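Local coordinates for hypothetical fimbrial assembly protein (Parabacteroides distasonis, PDB 3R4R) that is probably a component of the fimbrium tip, part of the surface filaments that mediate cell adhesion and biofilm formation, at residues Cys47-Phe52 with Val98-Val103; Tyr60-Tyr65 with Gln84-Arg89; Ser169-Tyr174 with Thr228-Glu233. All coordinates share one frame; numbering follows the deposited sequence.

Contacts 1 and 2 are neighbours, their centres 9 Å apart, and strand 46-52 of contact 1 is paired with strand 58-65 of contact 2. His48 ND1 lies 2.7 Å from Asn63 OD1, a hydrogen bond that joins the two contacts, and Val51 N lies 2.8 Å from Tyr60 O. Along the chain, contact 2 is nested inside the loop that contact 1 closes. Contact 3 opens later, in the C-terminal transthyretin-like region; its centre is about 26 Å from that of contact 1 and 32 Å from that of contact 2, and neither touches it. The sulfate and two ethanediols, probably from the crystallisation liquor, belong to contact 3 and mark no known site.

Contact 1 of 3, residues Cys47-Phe52 with Val98-Val103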
loop_
_atom_site.group_PDB
_atom_site.type_symbol
_atom_site.label_atom_id
_atom_site.label_comp_id
_atom_site.label_asym_id
_atom_site.label_seq_id
_atom_site.Cartn_x
_atom_site.Cartn_y
_atom_site.Cartn_z
ATOM N N CYS A 47 -4.156 -7.093 -10.727
ATOM C CA CYS A 47 -2.841 -6.458 -10.750
ATOM C C CYS A 47 -2.439 -6.138 -12.183
ATOM O O CYS A 47 -2.977 -6.684 -13.143
ATOM C CB CYS A 47 -1.765 -7.309 -10.063
ATOM S SG CYS A 47 -1.406 -8.897 -10.869
ATOM N N HIS A 48 -1.466 -5.234 -12.284
ATOM C CA HIS A 48 -0.785 -4.782 -13.467
ATOM C C HIS A 48 0.671 -5.178 -13.323
ATOM O O HIS A 48 1.298 -4.839 -12.323
ATOM C CB HIS A 48 -0.977 -3.260 -13.696
ATOM C CG HIS A 48 -0.145 -2.705 -14.815
ATOM N ND1 HIS A 48 -0.559 -2.771 -16.129
ATOM C CD2 HIS A 48 1.048 -2.073 -14.767
ATOM C CE1 HIS A 48 0.401 -2.193 -16.834
ATOM N NE2 HIS A 48 1.387 -1.773 -16.061
ATOM N N VAL A 49 1.194 -5.940 -14.285
ATOM C CA VAL A 49 2.592 -6.364 -14.260
ATOM C C VAL A 49 3.265 -5.752 -15.479
ATOM O O VAL A 49 2.746 -5.836 -16.590
ATOM C CB VAL A 49 2.734 -7.917 -14.193
ATOM C CG1 VAL A 49 4.181 -8.366 -14.349
ATOM C CG2 VAL A 49 2.137 -8.462 -12.897
ATOM N N ALA A 50 4.376 -5.076 -15.244
ATOM C CA ALA A 50 5.147 -4.419 -16.282
ATOM C C ALA A 50 6.571 -4.945 -16.271
ATOM O O ALA A 50 7.133 -5.130 -15.195
ATOM C CB ALA A 50 5.115 -2.902 -16.075
ATOM N N VAL A 51 7.145 -5.214 -17.458
ATOM C CA VAL A 51 8.524 -5.697 -17.632
ATOM C C VAL A 51 9.290 -4.642 -18.450
ATOM O O VAL A 51 8.817 -4.214 -19.509
ATOM C CB VAL A 51 8.607 -7.121 -18.276
ATOM C CG1 VAL A 51 10.050 -7.550 -18.505
ATOM C CG2 VAL A 51 7.877 -8.158 -17.422
ATOM N N PHE A 52 10.459 -4.225 -17.943
ATOM C CA PHE A 52 11.286 -3.183 -18.556
ATOM C C PHE A 52 12.675 -3.660 -18.877
ATOM O O PHE A 52 13.219 -4.463 -18.118
ATOM C CB PHE A 52 11.417 -1.964 -17.613
ATOM C CG PHE A 52 10.130 -1.373 -17.120
ATOM C CD1 PHE A 52 9.503 -0.350 -17.822
ATOM C CD2 PHE A 52 9.561 -1.804 -15.922
ATOM C CE1 PHE A 52 8.310 0.204 -17.360
ATOM C CE2 PHE A 52 8.370 -1.247 -15.456
ATOM C CZ PHE A 52 7.751 -0.247 -16.177
ATOM N N VAL A 98 16.407 -7.727 -16.954
ATOM C CA VAL A 98 15.159 -6.939 -16.964
ATOM C C VAL A 98 14.651 -6.671 -15.515
ATOM O O VAL A 98 15.140 -7.266 -14.564
ATOM C CB VAL A 98 14.038 -7.633 -17.813
ATOM C CG1 VAL A 98 14.318 -7.538 -19.305
ATOM C CG2 VAL A 98 13.807 -9.081 -17.393
ATOM N N SER A 99 13.687 -5.752 -15.370
ATOM C CA SER A 99 13.048 -5.480 -14.075
ATOM C C SER A 99 11.520 -5.613 -14.236
ATOM O O SER A 99 10.962 -5.255 -15.288
ATOM C CB SER A 99 13.432 -4.117 -13.483
ATOM O OG SER A 99 12.785 -3.003 -14.064
ATOM N N VAL A 100 10.863 -6.164 -13.202
ATOM C CA VAL A 100 9.423 -6.371 -13.203
ATOM C C VAL A 100 8.804 -5.543 -12.041
ATOM O O VAL A 100 9.245 -5.642 -10.904
ATOM C CB VAL A 100 9.053 -7.891 -13.135
ATOM C CG1 VAL A 100 9.835 -8.645 -12.061
ATOM C CG2 VAL A 100 7.553 -8.110 -12.965
ATOM N N LEU A 101 7.819 -4.691 -12.379
ATOM C CA LEU A 101 7.033 -3.829 -11.473
ATOM C C LEU A 101 5.581 -4.333 -11.393
ATOM O O LEU A 101 4.950 -4.560 -12.425
ATOM C CB LEU A 101 7.061 -2.338 -11.930
ATOM C CG LEU A 101 6.228 -1.349 -11.077
ATOM C CD1 LEU A 101 6.945 -0.991 -9.804
ATOM C CD2 LEU A 101 5.946 -0.084 -11.825
ATOM N N VAL A 102 5.056 -4.507 -10.177
ATOM C CA VAL A 102 3.685 -4.995 -9.996
ATOM C C VAL A 102 2.854 -3.930 -9.248
ATOM O O VAL A 102 3.294 -3.428 -8.214
ATOM C CB VAL A 102 3.697 -6.361 -9.240
ATOM C CG1 VAL A 102 2.283 -6.896 -9.025
ATOM C CG2 VAL A 102 4.561 -7.399 -9.962
ATOM N N VAL A 103 1.696 -3.554 -9.793
ATOM C CA VAL A 103 0.756 -2.645 -9.126
ATOM C C VAL A 103 -0.515 -3.461 -8.884
ATOM O O VAL A 103 -1.172 -3.859 -9.847
ATOM C CB VAL A 103 0.472 -1.296 -9.831
ATOM C CG1 VAL A 103 -0.486 -0.431 -8.992
ATOM C CG2 VAL A 103 1.760 -0.542 -10.123
#
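His48 N donates to Val103 O at 2.8 Å, the shortest of six backbone bonds that tie the two strands; the donor is tilted 22° from the carbonyl plane. The return bond, Val103 N to His48 O, measures 2.9 Å and makes His48 and Val103 a hydrogen-bonded antiparallel pair. Ala50 with Leu101 and Phe52 with Ser99 repeat the pattern, every N-H...O angle being at least 162°. Between them stand the non-hydrogen-bonded pairs Val49-Val102 and Val51-Val100, whose valines share one face of the sheet. There Val49 works with both branches: CG1, anti to the backbone N (chi1 173°), crosses to Val100 CG2 at 3.7 Å, while CG2 lies alongside Val102 CG2 at 4.0 Å. On the other face, Leu101 CB meets the Phe52 ring at its edge, in plane, 3.9 Å from CE2. Farther along that face the imidazole of His48 is held at both nitrogens, NE2 by Tyr127 OH and ND1 by Asn63. The reciprocal N-H...O bonds thus satisfy the backbone polar groups of the hydrogen-bonded pairs, while side chains pack on both sides of them: an aliphatic face, which Leu85 of strand 78-90 touches at Val49 and Val51, and a mixed one.

Contact 2 of 3, residues Tyr60-Tyr65 with Gln84-Arg89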
loop_
_atom_site.group_PDB
_atom_site.type_symbol
_atom_site.label_atom_id
_atom_site.label_comp_id
_atom_site.label_asym_id
_atom_site.label_seq_id
_atom_site.Cartn_x
_atom_site.Cartn_y
_atom_site.Cartn_z
ATOM N N TYR A 60 6.983 -5.409 -21.990
ATOM C CA TYR A 60 5.799 -6.240 -21.787
ATOM C C TYR A 60 4.951 -5.704 -20.645
ATOM O O TYR A 60 5.495 -5.156 -19.675
ATOM C CB TYR A 60 6.251 -7.696 -21.483
ATOM C CG TYR A 60 5.163 -8.689 -21.098
ATOM C CD1 TYR A 60 4.501 -9.434 -22.063
ATOM C CD2 TYR A 60 4.841 -8.923 -19.766
ATOM C CE1 TYR A 60 3.509 -10.353 -21.719
ATOM C CE2 TYR A 60 3.841 -9.834 -19.408
ATOM C CZ TYR A 60 3.200 -10.572 -20.391
ATOM O OH TYR A 60 2.237 -11.512 -20.072
ATOM N N PHE A 61 3.621 -5.908 -20.734
ATOM C CA PHE A 61 2.715 -5.615 -19.630
ATOM C C PHE A 61 1.508 -6.549 -19.733
ATOM O O PHE A 61 1.104 -6.906 -20.841
ATOM C CB PHE A 61 2.277 -4.128 -19.562
ATOM C CG PHE A 61 1.051 -3.770 -20.364
ATOM C CD1 PHE A 61 1.160 -3.396 -21.698
ATOM C CD2 PHE A 61 -0.216 -3.844 -19.796
ATOM C CE1 PHE A 61 0.022 -3.106 -22.451
ATOM C CE2 PHE A 61 -1.352 -3.579 -20.556
ATOM C CZ PHE A 61 -1.227 -3.199 -21.877
ATOM N N LYS A 62 0.867 -6.858 -18.599
ATOM C CA LYS A 62 -0.341 -7.676 -18.589
ATOM C C LYS A 62 -1.136 -7.312 -17.370
ATOM O O LYS A 62 -0.568 -6.989 -16.316
ATOM C CB LYS A 62 0.001 -9.184 -18.639
ATOM C CG LYS A 62 -1.177 -10.139 -18.578
ATOM C CD LYS A 62 -0.774 -11.548 -19.001
ATOM C CE LYS A 62 -1.828 -12.613 -18.755
ATOM N NZ LYS A 62 -3.136 -12.330 -19.397
ATOM N N ASN A 63 -2.464 -7.308 -17.537
ATOM C CA ASN A 63 -3.427 -7.039 -16.484
ATOM C C ASN A 63 -4.114 -8.326 -16.140
ATOM O O ASN A 63 -4.745 -8.936 -17.018
ATOM C CB ASN A 63 -4.418 -5.946 -16.910
ATOM C CG ASN A 63 -3.744 -4.610 -17.122
ATOM O OD1 ASN A 63 -2.915 -4.139 -16.320
ATOM N ND2 ASN A 63 -4.122 -3.948 -18.185
ATOM N N PHE A 64 -3.900 -8.787 -14.885
ATOM C CA PHE A 64 -4.491 -10.007 -14.299
ATOM C C PHE A 64 -5.672 -9.690 -13.435
ATOM O O PHE A 64 -5.687 -8.645 -12.790
ATOM C CB PHE A 64 -3.476 -10.779 -13.450
ATOM C CG PHE A 64 -2.260 -11.265 -14.189
ATOM C CD1 PHE A 64 -1.136 -10.450 -14.325
ATOM C CD2 PHE A 64 -2.199 -12.564 -14.673
ATOM C CE1 PHE A 64 0.005 -10.917 -14.970
ATOM C CE2 PHE A 64 -1.051 -13.036 -15.300
ATOM C CZ PHE A 64 0.046 -12.212 -15.444
ATOM N N TYR A 65 -6.647 -10.606 -13.386
ATOM C CA TYR A 65 -7.858 -10.462 -12.581
ATOM C C TYR A 65 -8.016 -11.719 -11.698
ATOM O O TYR A 65 -7.182 -12.617 -11.772
ATOM C CB TYR A 65 -9.071 -10.189 -13.483
ATOM C CG TYR A 65 -8.934 -8.847 -14.174
ATOM C CD1 TYR A 65 -9.308 -7.667 -13.533
ATOM C CD2 TYR A 65 -8.338 -8.742 -15.429
ATOM C CE1 TYR A 65 -9.150 -6.419 -14.155
ATOM C CE2 TYR A 65 -8.178 -7.502 -16.058
ATOM C CZ TYR A 65 -8.576 -6.342 -15.411
ATOM O OH TYR A 65 -8.419 -5.114 -16.012
ATOM N N GLN A 84 1.818 -16.385 -14.165
ATOM C CA GLN A 84 2.558 -16.673 -15.379
ATOM C C GLN A 84 2.490 -15.496 -16.337
ATOM O O GLN A 84 1.408 -14.977 -16.603
ATOM C CB GLN A 84 2.021 -17.940 -16.057
ATOM C CG GLN A 84 2.640 -19.242 -15.561
ATOM C CD GLN A 84 3.941 -19.571 -16.266
ATOM O OE1 GLN A 84 5.021 -19.573 -15.665
ATOM N NE2 GLN A 84 3.861 -19.875 -17.563
ATOM N N LEU A 85 3.660 -15.028 -16.773
ATOM C CA LEU A 85 3.863 -14.034 -17.830
ATOM C C LEU A 85 4.167 -14.768 -19.104
ATOM O O LEU A 85 5.295 -15.220 -19.246
ATOM C CB LEU A 85 4.994 -13.010 -17.513
ATOM C CG LEU A 85 4.813 -11.909 -16.496
ATOM C CD1 LEU A 85 4.405 -12.436 -15.175
ATOM C CD2 LEU A 85 6.092 -11.203 -16.296
ATOM N N GLU A 86 3.169 -14.984 -19.980
ATOM C CA GLU A 86 3.380 -15.640 -21.275
ATOM C C GLU A 86 3.762 -14.627 -22.341
ATOM O O GLU A 86 3.243 -13.511 -22.355
ATOM C CB GLU A 86 2.148 -16.430 -21.766
ATOM C CG GLU A 86 1.584 -17.513 -20.853
ATOM C CD GLU A 86 0.591 -17.088 -19.790
ATOM O OE1 GLU A 86 0.461 -15.869 -19.528
ATOM O OE2 GLU A 86 -0.096 -17.984 -19.250
ATOM N N GLY A 87 4.641 -15.049 -23.241
ATOM C CA GLY A 87 5.062 -14.299 -24.414
ATOM C C GLY A 87 5.778 -12.985 -24.213
ATOM O O GLY A 87 5.429 -11.998 -24.870
ATOM N N VAL A 88 6.807 -12.967 -23.349
ATOM C CA VAL A 88 7.653 -11.781 -23.180
ATOM C C VAL A 88 8.641 -11.819 -24.360
ATOM O O VAL A 88 9.402 -12.786 -24.486
ATOM C CB VAL A 88 8.321 -11.702 -21.788
ATOM C CG1 VAL A 88 9.200 -10.460 -21.671
ATOM C CG2 VAL A 88 7.263 -11.734 -20.684
ATOM N N ARG A 89 8.574 -10.815 -25.253
ATOM C CA ARG A 89 9.387 -10.811 -26.463
ATOM C C ARG A 89 10.723 -10.088 -26.251
ATOM O O ARG A 89 10.779 -8.966 -25.734
ATOM C CB ARG A 89 8.630 -10.167 -27.643
ATOM C CG ARG A 89 7.339 -10.904 -28.002
#
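Val88 CG2 sits over the centre of one face of the Tyr60 ring, 3.7 Å from the centroid and 12° off the ring normal, a CH-pi contact in which the two side chains cross at about a right angle. Aliphatic-aromatic contacts of this kind carry most of the meeting. With CG anti to the backbone N (chi1 174°), Tyr60 extends its ring across to the other strand, where CE2 also meets Leu85 CG at 3.7 Å. Phe64 reaches Leu85 more distantly, CZ to CD1 being 4.4 Å. Polar approaches are fewer: Gln84 O lies in the plane of the Phe64 ring at its edge, 3.3 Å from CZ, and Tyr60 OH comes within 3.2 Å of Glu86 O. Lys62 NZ and Glu86 OE1 are 5.0 Å apart, opposite charges near each other but not in contact. Gly87, with phi 63°, forms with Val88 a G1 beta bulge facing Phe14. The segment axes come no closer than 7.9 Å, so side chains bridge two strands that each pair elsewhere: 60-65 bonds through its backbone to strand 46-52, and 84-89 to strand 12-21, while Leu85 touches Val51 of strand 46-52 and Met16 of strand 12-21.

Contact 3 of 3, residues Ser169-Tyr174 with Thr228-Glu233; sequences SAKIEY and TFYTYE. With EDO (1,2-ethanediol), chain F; EDO (1,2-ethanediol), chain E; SO4 (sulfate ion), chain C.
Ile172 and Phe229 bond to each other in both directions, Ile172 N to Phe229 O and Phe229 N to Ile172 O, each at 2.9 Å and nearly straight out from the carbonyl. Next to them, Ala170 N donates to Thr231 O at 2.8 Å, but the return bond from Thr231 N to Ala170 O is weak, at 3.4 Å. Donors turned outward are met by small molecules: Tyr230 N binds O2 of an ethanediol at 3.0 Å, and Thr228 N gives a weak bond to the sulfate, which Val227 N also holds. Thr231 OG1 donates to the neighbouring Tyr232 O at 2.9 Å and is also hydrogen-bonded to Asn198 N. Other side-chain polar ends find partners farther off: Lys171 NZ forms a salt bridge with Glu41, which also takes Tyr230 OH, and Glu173 OE1 bonds Tyr266 OH. Among the apolar groups, CG of Phe229 stands between its backbone N and carbonyl carbon (chi1 49°), which folds the ring back so that Ile172 CB lies over its face and CG2 reaches CZ at 3.7 Å. A serine at Phe229 would probably leave that isoleucine without its aromatic cover and open a gap beside Leu191 and Val194. Strand 161-179 is flanked by 228-232, antiparallel, and 266-273, parallel, with Ile172 also packing on Ile269, while Phe229 leans on strand 191-202.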
loop_
_atom_site.group_PDB
_atom_site.type_symbol
_atom_site.label_atom_id
_atom_site.label_comp_id
_atom_site.label_asym_id
_atom_site.label_seq_id
_atom_site.Cartn_x
_atom_site.Cartn_y
_atom_site.Cartn_z
ATOM N N SER A 169 -0.795 2.109 1.376
ATOM C CA SER A 169 -1.483 2.860 2.410
ATOM C C SER A 169 -0.948 2.516 3.782
ATOM O O SER A 169 -0.273 1.498 3.957
ATOM C CB SER A 169 -2.985 2.578 2.363
ATOM O OG SER A 169 -3.259 1.220 2.651
ATOM N N ALA A 170 -1.250 3.381 4.751
ATOM C CA ALA A 170 -1.027 3.153 6.170
ATOM C C ALA A 170 -2.341 2.708 6.815
ATOM O O ALA A 170 -3.404 3.166 6.386
ATOM C CB ALA A 170 -0.489 4.404 6.828
ATOM N N LYS A 171 -2.277 1.787 7.799
ATOM C CA LYS A 171 -3.442 1.303 8.532
ATOM C C LYS A 171 -3.472 1.983 9.907
ATOM O O LYS A 171 -2.474 1.973 10.632
ATOM C CB LYS A 171 -3.405 -0.237 8.637
ATOM C CG LYS A 171 -4.569 -0.880 9.428
ATOM C CD LYS A 171 -4.362 -2.397 9.559
ATOM C CE LYS A 171 -5.424 -3.071 10.386
ATOM N NZ LYS A 171 -5.200 -4.540 10.462
ATOM N N ILE A 172 -4.602 2.612 10.241
ATOM C CA ILE A 172 -4.736 3.352 11.520
ATOM C C ILE A 172 -5.945 2.826 12.304
ATOM O O ILE A 172 -7.065 2.838 11.788
ATOM C CB ILE A 172 -4.855 4.905 11.307
ATOM C CG1 ILE A 172 -3.750 5.478 10.375
ATOM C CG2 ILE A 172 -4.910 5.657 12.658
ATOM C CD1 ILE A 172 -3.985 6.980 10.019
ATOM N N GLU A 173 -5.715 2.366 13.551
ATOM C CA GLU A 173 -6.777 1.903 14.441
ATOM C C GLU A 173 -6.904 2.829 15.672
ATOM O O GLU A 173 -5.963 2.936 16.447
ATOM C CB GLU A 173 -6.522 0.448 14.891
ATOM C CG GLU A 173 -7.643 -0.106 15.780
ATOM C CD GLU A 173 -7.492 -1.495 16.380
ATOM O OE1 GLU A 173 -6.371 -2.054 16.344
ATOM O OE2 GLU A 173 -8.493 -2.006 16.935
ATOM N N TYR A 174 -8.045 3.505 15.844
ATOM C CA TYR A 174 -8.310 4.286 17.061
ATOM C C TYR A 174 -8.851 3.309 18.100
ATOM O O TYR A 174 -9.866 2.661 17.842
ATOM C CB TYR A 174 -9.254 5.480 16.808
ATOM C CG TYR A 174 -9.842 6.084 18.070
ATOM C CD1 TYR A 174 -9.076 6.895 18.902
ATOM C CD2 TYR A 174 -11.179 5.894 18.399
ATOM C CE1 TYR A 174 -9.618 7.478 20.047
ATOM C CE2 TYR A 174 -11.732 6.466 19.545
ATOM C CZ TYR A 174 -10.950 7.262 20.365
ATOM O OH TYR A 174 -11.490 7.816 21.500
ATOM N N THR A 228 -11.114 1.413 12.466
ATOM C CA THR A 228 -9.929 1.099 11.665
ATOM C C THR A 228 -10.138 1.761 10.286
ATOM O O THR A 228 -11.138 1.515 9.612
ATOM C CB THR A 228 -9.635 -0.426 11.580
ATOM O OG1 THR A 228 -9.302 -0.940 12.884
ATOM C CG2 THR A 228 -8.485 -0.754 10.580
ATOM N N PHE A 229 -9.204 2.614 9.884
ATOM C CA PHE A 229 -9.311 3.332 8.617
ATOM C C PHE A 229 -7.899 3.447 7.970
ATOM O O PHE A 229 -6.894 3.090 8.611
ATOM C CB PHE A 229 -9.976 4.714 8.837
ATOM C CG PHE A 229 -9.392 5.522 9.959
ATOM C CD1 PHE A 229 -9.855 5.362 11.263
ATOM C CD2 PHE A 229 -8.421 6.481 9.710
ATOM C CE1 PHE A 229 -9.301 6.101 12.315
ATOM C CE2 PHE A 229 -7.879 7.236 10.754
ATOM C CZ PHE A 229 -8.305 7.020 12.057
ATOM N N TYR A 230 -7.852 3.881 6.681
ATOM C CA TYR A 230 -6.637 3.948 5.869
ATOM C C TYR A 230 -6.430 5.298 5.205
ATOM O O TYR A 230 -7.374 6.060 5.027
ATOM C CB TYR A 230 -6.677 2.889 4.747
ATOM C CG TYR A 230 -7.087 1.505 5.181
ATOM C CD1 TYR A 230 -6.174 0.638 5.778
ATOM C CD2 TYR A 230 -8.399 1.065 5.022
ATOM C CE1 TYR A 230 -6.570 -0.610 6.259
ATOM C CE2 TYR A 230 -8.810 -0.178 5.512
ATOM C CZ TYR A 230 -7.887 -1.017 6.119
ATOM O OH TYR A 230 -8.258 -2.270 6.513
ATOM N N THR A 231 -5.186 5.554 4.781
ATOM C CA THR A 231 -4.754 6.756 4.070
ATOM C C THR A 231 -3.441 6.491 3.321
ATOM O O THR A 231 -2.618 5.674 3.762
ATOM C CB THR A 231 -4.594 7.957 5.034
ATOM O OG1 THR A 231 -4.147 9.092 4.298
ATOM C CG2 THR A 231 -3.603 7.691 6.171
ATOM N N TYR A 232 -3.224 7.227 2.211
ATOM C CA TYR A 232 -1.942 7.197 1.563
ATOM C C TYR A 232 -1.043 8.170 2.322
ATOM O O TYR A 232 -1.579 9.078 2.964
ATOM C CB TYR A 232 -2.047 7.521 0.061
ATOM C CG TYR A 232 -2.816 6.551 -0.806
ATOM C CD1 TYR A 232 -2.463 5.203 -0.857
ATOM C CD2 TYR A 232 -3.721 7.013 -1.756
ATOM C CE1 TYR A 232 -3.129 4.309 -1.696
ATOM C CE2 TYR A 232 -4.342 6.140 -2.655
ATOM C CZ TYR A 232 -4.054 4.785 -2.608
ATOM O OH TYR A 232 -4.682 3.914 -3.459
ATOM N N GLU A 233 0.296 7.960 2.330
ATOM C CA GLU A 233 1.300 8.877 2.921
ATOM C C GLU A 233 1.065 10.348 2.603
ATOM O O GLU A 233 0.557 10.672 1.521
ATOM C CB GLU A 233 2.711 8.566 2.395
ATOM C CG GLU A 233 3.324 7.274 2.840
ATOM C CD GLU A 233 4.738 7.082 2.352
ATOM O OE1 GLU A 233 5.117 7.557 1.251
ATOM O OE2 GLU A 233 5.464 6.375 3.078
HETATM C C1 EDO F . -11.016 5.911 4.828
HETATM O O1 EDO F . -11.527 5.921 3.484
HETATM C C2 EDO F . -11.451 4.639 5.549
HETATM O O2 EDO F . -10.530 3.564 5.347
HETATM C C1 EDO E . -0.336 -1.410 6.241
HETATM O O1 EDO E . -1.616 -1.159 5.625
HETATM C C2 EDO E . -0.396 -2.751 6.981
HETATM O O2 EDO E . 0.929 -3.276 7.165
HETATM S S SO4 C . -14.567 -0.870 12.561
HETATM O O1 SO4 C . -14.622 -0.711 11.099
HETATM O O2 SO4 C . -15.308 -2.088 12.952
HETATM O O3 SO4 C . -13.147 -1.013 12.974
HETATM O O4 SO4 C . -15.185 0.272 13.210
#